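Local coordinates for protein citrinin polyketide synthase (Monascus purpureus, PDB 5MPT) that builds the polyketide precursor of the mycotoxin citrinin as a non-reducing synthase, of which this chain is the C-methyltransferase (CMeT) domain with S-adenosyl-L-homocysteine bound, at residues Ser10-Ser15 against Lys199-Thr204; Val185-Ala190 against Thr221-Pro226; Phe193-Val198 against Glu229-Pro234. All coordinates share one frame; numbering follows the deposited sequence.

Overall arrangement
All three contacts lie along one flank of the methyltransferase domain, on the same side of the chain's centre. Contacts 2 and 3 are two successive levels of the pairing of helix 181-198 with helix 221-231; their centres are about 12 Å apart, and Met224 of contact 2 packs on Leu194 of contact 3. Contact 1 continues outward, where the chain leaving helix 181-198 meets the segment before helix 14-26; its centre is about 11 Å from that of contact 3 and about 20 Å from that of contact 2. Contact 2 is nearest the reaction centre: the Ile187 side chain lies about 6 Å from bound S-adenosyl-L-homocysteine and from the Tyr177 side chain.

Contact 1: Ser10-Ser15 against Lys199-Thr204; sequences SILPKS and KRLPNT
Ile11 lies across the ring of Pro202, the two side chains crossing at about a right angle, with Ile11 CG2 3.7 Å from Pro202 CG. Placing CG1 anti to the carbonyl carbon (chi1 -64°) turns CG2 opposite the backbone N, where it meets the ring carbon, while CD1 extends to Pro202 CB. Beside this pair the packing is close: the rings of Pro13 and Pro202 approach through their CD atoms, 3.8 Å apart, and Leu201 CD2 touches both Pro13 CD and Leu12 CD1, the latter at 3.6 Å. Leu12, which is buried, and Leu201 lie side by side, pointing the same way, although the backbones run in largely opposed directions (144°).

Toward Thr204 direct packing thins and a water takes over. The water accepts from Ile11 N at 2.7 Å and donates to Pro202 O at 3.0 Å and to Thr204 OG1 at 2.9 Å, so three bonds fix it and join the backbones where no direct hydrogen bond does. Thr204 OG1 is also hydrogen-bonded to Glu206, so it has a second partner besides the water. Ser10 OG donates within its own segment, to Ile11 O at 3.0 Å, from above the carbonyl plane. Ile11 and Thr204 themselves are exposed, in contrast to buried Leu12.

The contact joins the lead-in to helix 14-26, with Pro13 at its N-cap position, to the loop running from helix 181-198 to strand 208-213. Leu12 also rests on Ile17 and Leu201 on Ala16, both of helix 14-26; Arg200 NH1 bonds back to Gln196 O of helix 181-198, and Ser10 O receives His280 of strand 279-285.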
# COMPACT_ATOMS: atom_id res chain seq x y z
N SER A 10 5.52 7.52 -28.37
CA SER A 10 4.35 8.35 -28.57
C SER A 10 4.63 9.80 -28.16
O SER A 10 5.50 10.09 -27.32
CB SER A 10 3.20 7.76 -27.73
OG SER A 10 2.03 8.58 -27.72
N ILE A 11 3.84 10.71 -28.71
CA ILE A 11 3.78 12.08 -28.22
C ILE A 11 2.93 12.13 -26.96
O ILE A 11 1.86 11.51 -26.91
CB ILE A 11 3.18 13.00 -29.30
CG1 ILE A 11 4.10 13.03 -30.51
CG2 ILE A 11 3.03 14.42 -28.74
CD1 ILE A 11 3.59 13.86 -31.61
N LEU A 12 3.36 12.91 -25.97
CA LEU A 12 2.67 12.98 -24.68
C LEU A 12 2.57 14.44 -24.26
O LEU A 12 3.41 14.95 -23.53
CB LEU A 12 3.38 12.14 -23.62
CG LEU A 12 2.71 12.17 -22.27
CD1 LEU A 12 1.21 11.83 -22.39
CD2 LEU A 12 3.45 11.16 -21.37
N PRO A 13 1.58 15.17 -24.79
CA PRO A 13 1.45 16.59 -24.44
C PRO A 13 1.15 16.77 -22.96
O PRO A 13 0.41 15.99 -22.35
CB PRO A 13 0.28 17.08 -25.31
CG PRO A 13 0.04 15.99 -26.31
CD PRO A 13 0.49 14.72 -25.68
N LYS A 14 1.72 17.84 -22.37
CA LYS A 14 1.45 18.12 -20.96
C LYS A 14 -0.05 18.31 -20.70
O LYS A 14 -0.54 17.88 -19.65
CB LYS A 14 2.25 19.33 -20.46
CG LYS A 14 2.11 20.62 -21.23
CD LYS A 14 3.00 21.72 -20.63
CE LYS A 14 3.51 22.68 -21.71
NZ LYS A 14 4.51 22.04 -22.63
N SER A 15 -0.79 18.92 -21.64
CA SER A 15 -2.22 19.19 -21.40
C SER A 15 -3.02 17.91 -21.26
O SER A 15 -4.01 17.88 -20.54
CB SER A 15 -2.81 20.04 -22.53
OG SER A 15 -2.93 19.32 -23.75
N LYS A 199 -7.13 9.23 -24.75
CA LYS A 199 -8.04 9.91 -25.69
C LYS A 199 -7.48 11.23 -26.20
O LYS A 199 -7.97 11.73 -27.23
CB LYS A 199 -9.41 10.23 -25.01
CG LYS A 199 -10.36 9.08 -24.80
CD LYS A 199 -11.51 9.53 -23.88
CE LYS A 199 -12.83 8.78 -24.12
NZ LYS A 199 -12.65 7.31 -24.23
N ARG A 200 -6.50 11.80 -25.52
CA ARG A 200 -5.94 13.11 -25.81
C ARG A 200 -4.57 13.01 -26.45
O ARG A 200 -3.90 14.04 -26.63
CB ARG A 200 -5.86 13.94 -24.54
CG ARG A 200 -7.22 14.42 -24.05
CD ARG A 200 -7.32 14.46 -22.52
NE ARG A 200 -8.52 15.14 -22.04
CZ ARG A 200 -9.65 14.54 -21.68
NH1 ARG A 200 -9.77 13.22 -21.72
NH2 ARG A 200 -10.67 15.29 -21.28
N LEU A 201 -4.11 11.79 -26.77
CA LEU A 201 -2.78 11.61 -27.32
C LEU A 201 -2.82 11.64 -28.84
O LEU A 201 -3.76 11.13 -29.45
CB LEU A 201 -2.19 10.28 -26.87
CG LEU A 201 -2.07 10.20 -25.35
CD1 LEU A 201 -1.24 8.98 -24.92
CD2 LEU A 201 -1.44 11.49 -24.77
N PRO A 202 -1.80 12.24 -29.48
CA PRO A 202 -1.63 12.07 -30.92
C PRO A 202 -1.39 10.60 -31.22
O PRO A 202 -0.85 9.87 -30.39
CB PRO A 202 -0.40 12.93 -31.25
CG PRO A 202 -0.35 13.96 -30.14
CD PRO A 202 -0.84 13.20 -28.91
N ASN A 203 -1.82 10.18 -32.38
CA ASN A 203 -1.61 8.83 -32.89
C ASN A 203 -0.56 8.88 -33.99
O ASN A 203 -0.83 9.35 -35.11
CB ASN A 203 -2.92 8.25 -33.42
CG ASN A 203 -2.83 6.77 -33.74
OD1 ASN A 203 -1.74 6.23 -33.94
ND2 ASN A 203 -3.98 6.09 -33.76
N THR A 204 0.64 8.38 -33.71
CA THR A 204 1.71 8.31 -34.69
C THR A 204 2.08 6.88 -35.04
O THR A 204 3.00 6.67 -35.83
CB THR A 204 2.95 9.05 -34.20
OG1 THR A 204 3.33 8.54 -32.91
CG2 THR A 204 2.69 10.54 -34.09
O HOH W 1 2.14 10.15 -30.77

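Contact 2: Val185-Ala190 against Thr221-Pro226; sequences VWIQQA and TVKMLP
Lys223 reaches across to Ile187 and Gln188 where two helices of the Rossmann-like class I methyltransferase fold run side by side. Helix 181-198 precedes strand 208-213 and helix 221-231 follows it; their segments here are nearly parallel, crossing at -22° with axes 9.9 Å apart.

The lysine can be followed atom by atom. Its CB faces the other helix and meets Ile187 CG2 at 3.9 Å; CG touches the same methyl group at 3.8 Å, the two side chains crossing at about a right angle. From there the chain does not stretch out but coils, with chi2, chi3 and chi4 all near -60°, so that CD and CE turn away from Ile187 and NZ swings over to the glutamine side. There NZ donates to Gln188 OE1 at 2.9 Å, from well above the amide plane. Its stronger partner is Glu191 one turn along the same helix, with which it forms a salt bridge, so two acceptors of helix 181-198 grip one ammonium group. Gln188 meets it by bending at chi2 (76°): its CB points away from helix 221-231, yet OE1 is brought back over the helix flank.

Beneath this polar rim the contact is buried and apolar. Ile187 also packs on Leu314 and Ala190 on Leu312 of strand 309-316, while Met224 leans on Tyr237 of strand 235-241, so the helix pair sits against the sheet. Ile187 comes about 6 Å, side chain to ligand, from bound S-adenosyl-L-homocysteine, which places this packing close to the ligand pocket. Away from the polar rim, Met224 CE lies 4.0 Å from both Ala190 CB and Ile187 O.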
# COMPACT_ATOMS: atom_id res chain seq x y z
N VAL A 185 -10.30 0.93 -5.22
CA VAL A 185 -10.89 2.23 -5.52
C VAL A 185 -9.91 3.06 -6.35
O VAL A 185 -10.26 3.60 -7.42
CB VAL A 185 -11.27 2.95 -4.21
CG1 VAL A 185 -11.23 4.49 -4.39
CG2 VAL A 185 -12.63 2.47 -3.77
N TRP A 186 -8.68 3.19 -5.86
CA TRP A 186 -7.72 4.07 -6.51
C TRP A 186 -7.10 3.45 -7.75
O TRP A 186 -6.70 4.19 -8.65
CB TRP A 186 -6.64 4.49 -5.51
CG TRP A 186 -7.18 5.49 -4.56
CD1 TRP A 186 -7.34 6.83 -4.77
CD2 TRP A 186 -7.71 5.23 -3.25
NE1 TRP A 186 -7.92 7.42 -3.67
CE2 TRP A 186 -8.14 6.46 -2.72
CE3 TRP A 186 -7.81 4.08 -2.46
CZ2 TRP A 186 -8.70 6.58 -1.47
CZ3 TRP A 186 -8.37 4.19 -1.23
CH2 TRP A 186 -8.79 5.44 -0.74
N ILE A 187 -7.07 2.12 -7.84
CA ILE A 187 -6.69 1.46 -9.08
C ILE A 187 -7.73 1.75 -10.15
O ILE A 187 -7.40 2.07 -11.30
CB ILE A 187 -6.50 -0.06 -8.86
CG1 ILE A 187 -5.36 -0.32 -7.85
CG2 ILE A 187 -6.21 -0.75 -10.18
CD1 ILE A 187 -5.18 -1.81 -7.45
N GLN A 188 -9.01 1.64 -9.79
CA GLN A 188 -10.06 1.98 -10.74
C GLN A 188 -9.96 3.43 -11.16
O GLN A 188 -10.17 3.76 -12.32
CB GLN A 188 -11.42 1.66 -10.10
CG GLN A 188 -12.58 1.72 -11.04
CD GLN A 188 -12.66 0.51 -11.96
OE1 GLN A 188 -12.70 -0.64 -11.49
NE2 GLN A 188 -12.70 0.76 -13.28
N GLN A 189 -9.65 4.32 -10.22
CA GLN A 189 -9.49 5.73 -10.56
C GLN A 189 -8.31 5.95 -11.50
O GLN A 189 -8.37 6.76 -12.42
CB GLN A 189 -9.36 6.53 -9.27
CG GLN A 189 -9.27 8.02 -9.52
CD GLN A 189 -9.08 8.79 -8.24
OE1 GLN A 189 -8.51 8.28 -7.29
NE2 GLN A 189 -9.56 10.03 -8.20
N ALA A 190 -7.23 5.19 -11.30
CA ALA A 190 -6.11 5.28 -12.21
C ALA A 190 -6.47 4.81 -13.60
O ALA A 190 -6.00 5.38 -14.58
CB ALA A 190 -4.91 4.50 -11.63
N THR A 221 -1.75 -4.38 -12.08
CA THR A 221 -1.51 -4.92 -13.41
C THR A 221 -2.75 -5.58 -13.99
O THR A 221 -3.03 -5.44 -15.18
CB THR A 221 -0.36 -5.92 -13.35
OG1 THR A 221 0.61 -5.47 -12.39
CG2 THR A 221 0.28 -6.10 -14.71
N VAL A 222 -3.49 -6.32 -13.16
CA VAL A 222 -4.63 -7.07 -13.68
C VAL A 222 -5.71 -6.15 -14.24
O VAL A 222 -6.51 -6.59 -15.06
CB VAL A 222 -5.23 -8.01 -12.61
CG1 VAL A 222 -5.83 -7.24 -11.43
CG2 VAL A 222 -6.28 -8.90 -13.24
N LYS A 223 -5.77 -4.88 -13.81
CA LYS A 223 -6.67 -3.92 -14.41
C LYS A 223 -6.07 -3.17 -15.59
O LYS A 223 -6.81 -2.82 -16.53
CB LYS A 223 -7.11 -2.90 -13.35
CG LYS A 223 -7.82 -3.54 -12.15
CD LYS A 223 -9.00 -4.43 -12.54
CE LYS A 223 -10.13 -3.62 -13.10
NZ LYS A 223 -10.69 -2.72 -12.04
N MET A 224 -4.77 -2.90 -15.58
CA MET A 224 -4.18 -2.08 -16.63
C MET A 224 -4.16 -2.81 -17.96
O MET A 224 -4.37 -2.20 -19.02
CB MET A 224 -2.77 -1.66 -16.22
CG MET A 224 -2.73 -0.75 -15.01
SD MET A 224 -3.61 0.78 -15.29
CE MET A 224 -4.36 1.15 -13.72
N LEU A 225 -3.91 -4.12 -17.94
CA LEU A 225 -3.71 -4.85 -19.18
C LEU A 225 -4.99 -4.94 -19.99
O LEU A 225 -4.97 -4.60 -21.18
CB LEU A 225 -3.12 -6.23 -18.89
CG LEU A 225 -1.61 -6.33 -18.62
CD1 LEU A 225 -1.09 -5.13 -17.84
CD2 LEU A 225 -1.29 -7.62 -17.89
N PRO A 226 -6.12 -5.41 -19.43
CA PRO A 226 -7.39 -5.35 -20.17
C PRO A 226 -7.74 -3.96 -20.61
O PRO A 226 -8.30 -3.77 -21.70
CB PRO A 226 -8.41 -5.90 -19.17
CG PRO A 226 -7.62 -6.69 -18.22
CD PRO A 226 -6.29 -6.04 -18.11

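Contact 3: Phe193-Val198 against Glu229-Pro234; sequences FLEQLV and ERLGVP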
# COMPACT_ATOMS: atom_id res chain seq x y z
N PHE A 193 -8.18 7.76 -15.22
CA PHE A 193 -7.19 8.75 -15.58
C PHE A 193 -6.50 8.36 -16.88
O PHE A 193 -6.40 9.15 -17.83
CB PHE A 193 -6.19 8.92 -14.44
CG PHE A 193 -4.91 9.55 -14.88
CD1 PHE A 193 -4.88 10.86 -15.34
CD2 PHE A 193 -3.72 8.84 -14.82
CE1 PHE A 193 -3.73 11.47 -15.77
CE2 PHE A 193 -2.54 9.44 -15.23
CZ PHE A 193 -2.54 10.76 -15.73
N LEU A 194 -6.00 7.11 -16.93
CA LEU A 194 -5.24 6.68 -18.11
C LEU A 194 -6.12 6.66 -19.36
O LEU A 194 -5.66 7.02 -20.45
CB LEU A 194 -4.61 5.32 -17.86
CG LEU A 194 -3.45 5.30 -16.86
CD1 LEU A 194 -3.07 3.87 -16.50
CD2 LEU A 194 -2.24 6.07 -17.43
N GLU A 195 -7.38 6.22 -19.24
CA GLU A 195 -8.27 6.20 -20.39
C GLU A 195 -8.48 7.61 -20.91
O GLU A 195 -8.39 7.86 -22.12
CB GLU A 195 -9.60 5.55 -20.02
CG GLU A 195 -10.52 5.48 -21.20
CD GLU A 195 -11.69 4.55 -21.01
OE1 GLU A 195 -12.03 4.27 -19.86
OE2 GLU A 195 -12.26 4.08 -22.02
N GLN A 196 -8.73 8.56 -20.01
CA GLN A 196 -8.95 9.94 -20.44
C GLN A 196 -7.66 10.53 -21.01
O GLN A 196 -7.69 11.38 -21.92
CB GLN A 196 -9.46 10.77 -19.26
CG GLN A 196 -10.87 10.40 -18.83
CD GLN A 196 -11.86 10.67 -19.94
OE1 GLN A 196 -11.82 11.71 -20.59
NE2 GLN A 196 -12.68 9.68 -20.25
N LEU A 197 -6.53 10.09 -20.47
CA LEU A 197 -5.22 10.51 -20.99
C LEU A 197 -5.04 10.06 -22.42
O LEU A 197 -4.70 10.86 -23.30
CB LEU A 197 -4.11 9.93 -20.11
CG LEU A 197 -2.69 10.19 -20.59
CD1 LEU A 197 -2.39 11.68 -20.53
CD2 LEU A 197 -1.65 9.42 -19.78
N VAL A 198 -5.26 8.77 -22.68
CA VAL A 198 -5.00 8.21 -24.01
C VAL A 198 -5.89 8.84 -25.09
O VAL A 198 -5.44 9.04 -26.24
CB VAL A 198 -5.13 6.68 -23.89
CG1 VAL A 198 -5.09 5.98 -25.23
CG2 VAL A 198 -4.01 6.14 -23.03
N GLU A 229 -5.62 -3.27 -23.63
CA GLU A 229 -6.16 -4.11 -24.68
C GLU A 229 -7.38 -3.45 -25.34
O GLU A 229 -7.46 -3.36 -26.57
CB GLU A 229 -6.53 -5.47 -24.08
CG GLU A 229 -6.94 -6.56 -25.04
CD GLU A 229 -7.19 -7.88 -24.32
OE1 GLU A 229 -7.96 -7.89 -23.33
OE2 GLU A 229 -6.59 -8.91 -24.72
N ARG A 230 -8.31 -2.95 -24.53
CA ARG A 230 -9.55 -2.37 -25.05
C ARG A 230 -9.32 -1.02 -25.72
O ARG A 230 -10.03 -0.67 -26.66
CB ARG A 230 -10.57 -2.22 -23.92
CG ARG A 230 -11.63 -1.14 -24.18
CD ARG A 230 -12.76 -1.20 -23.18
NE ARG A 230 -12.33 -0.85 -21.83
CZ ARG A 230 -12.29 0.39 -21.34
NH1 ARG A 230 -12.65 1.43 -22.09
NH2 ARG A 230 -11.90 0.61 -20.09
N LEU A 231 -8.36 -0.24 -25.23
CA LEU A 231 -8.10 1.05 -25.87
C LEU A 231 -7.43 0.88 -27.23
O LEU A 231 -7.66 1.70 -28.13
CB LEU A 231 -7.23 1.94 -24.98
CG LEU A 231 -7.87 2.28 -23.64
CD1 LEU A 231 -6.88 3.06 -22.77
CD2 LEU A 231 -9.22 3.05 -23.83
N GLY A 232 -6.63 -0.16 -27.40
CA GLY A 232 -6.07 -0.52 -28.69
C GLY A 232 -5.05 0.43 -29.26
O GLY A 232 -4.79 0.39 -30.46
N VAL A 233 -4.44 1.29 -28.44
CA VAL A 233 -3.37 2.14 -28.97
C VAL A 233 -2.03 1.45 -28.72
O VAL A 233 -1.89 0.70 -27.74
CB VAL A 233 -3.39 3.55 -28.36
CG1 VAL A 233 -4.66 4.30 -28.79
CG2 VAL A 233 -3.23 3.47 -26.84
N PRO A 234 -1.04 1.66 -29.57
CA PRO A 234 0.23 0.95 -29.40
C PRO A 234 0.84 1.22 -28.03
O PRO A 234 0.88 2.36 -27.56
CB PRO A 234 1.10 1.49 -30.53
CG PRO A 234 0.14 2.06 -31.52
CD PRO A 234 -1.00 2.58 -30.72
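Glu195 OE2 receives Arg230 NH1 at 2.7 Å in a salt bridge over the outer rim of the helix pair 181-198 and 221-231, which flanks the sheet of this Rossmann-like methyltransferase fold. The oxygen lies near the guanidinium plane, at its edge, but the arginine meets the carboxylate from above its plane, and the two flat groups are turned 59° from each other. The bond itself is somewhat bent, with an N-H...O angle of 147°. Arg230 is deposited in two conformers, and the bridge is described for one of them. Lys199 adds a long, weak ion pair to the same oxygen.

Glu195 reaches the rim because its chain is extended, with CG opposite the backbone N (chi1 -178°). Its aliphatic part covers Leu231: Leu231 CD2 touches Glu195 CG at 3.8 Å, and the other branch, CD1, lies 4.2 Å from Val198 CB. The two branches of Leu231 thus touch Glu195 and Val198, a turn apart on helix 181-198.

Gly232, with a positive phi, ends helix 221-231 and turns the chain toward strand 235-241; Pro234 already shares a backbone bond with Leu208 of the neighbouring strand. The turn presents Val233 to the last turn of helix 181-198, where the two valines meet tip to tip, Val198 CG1 3.5 Å from Val233 CG2.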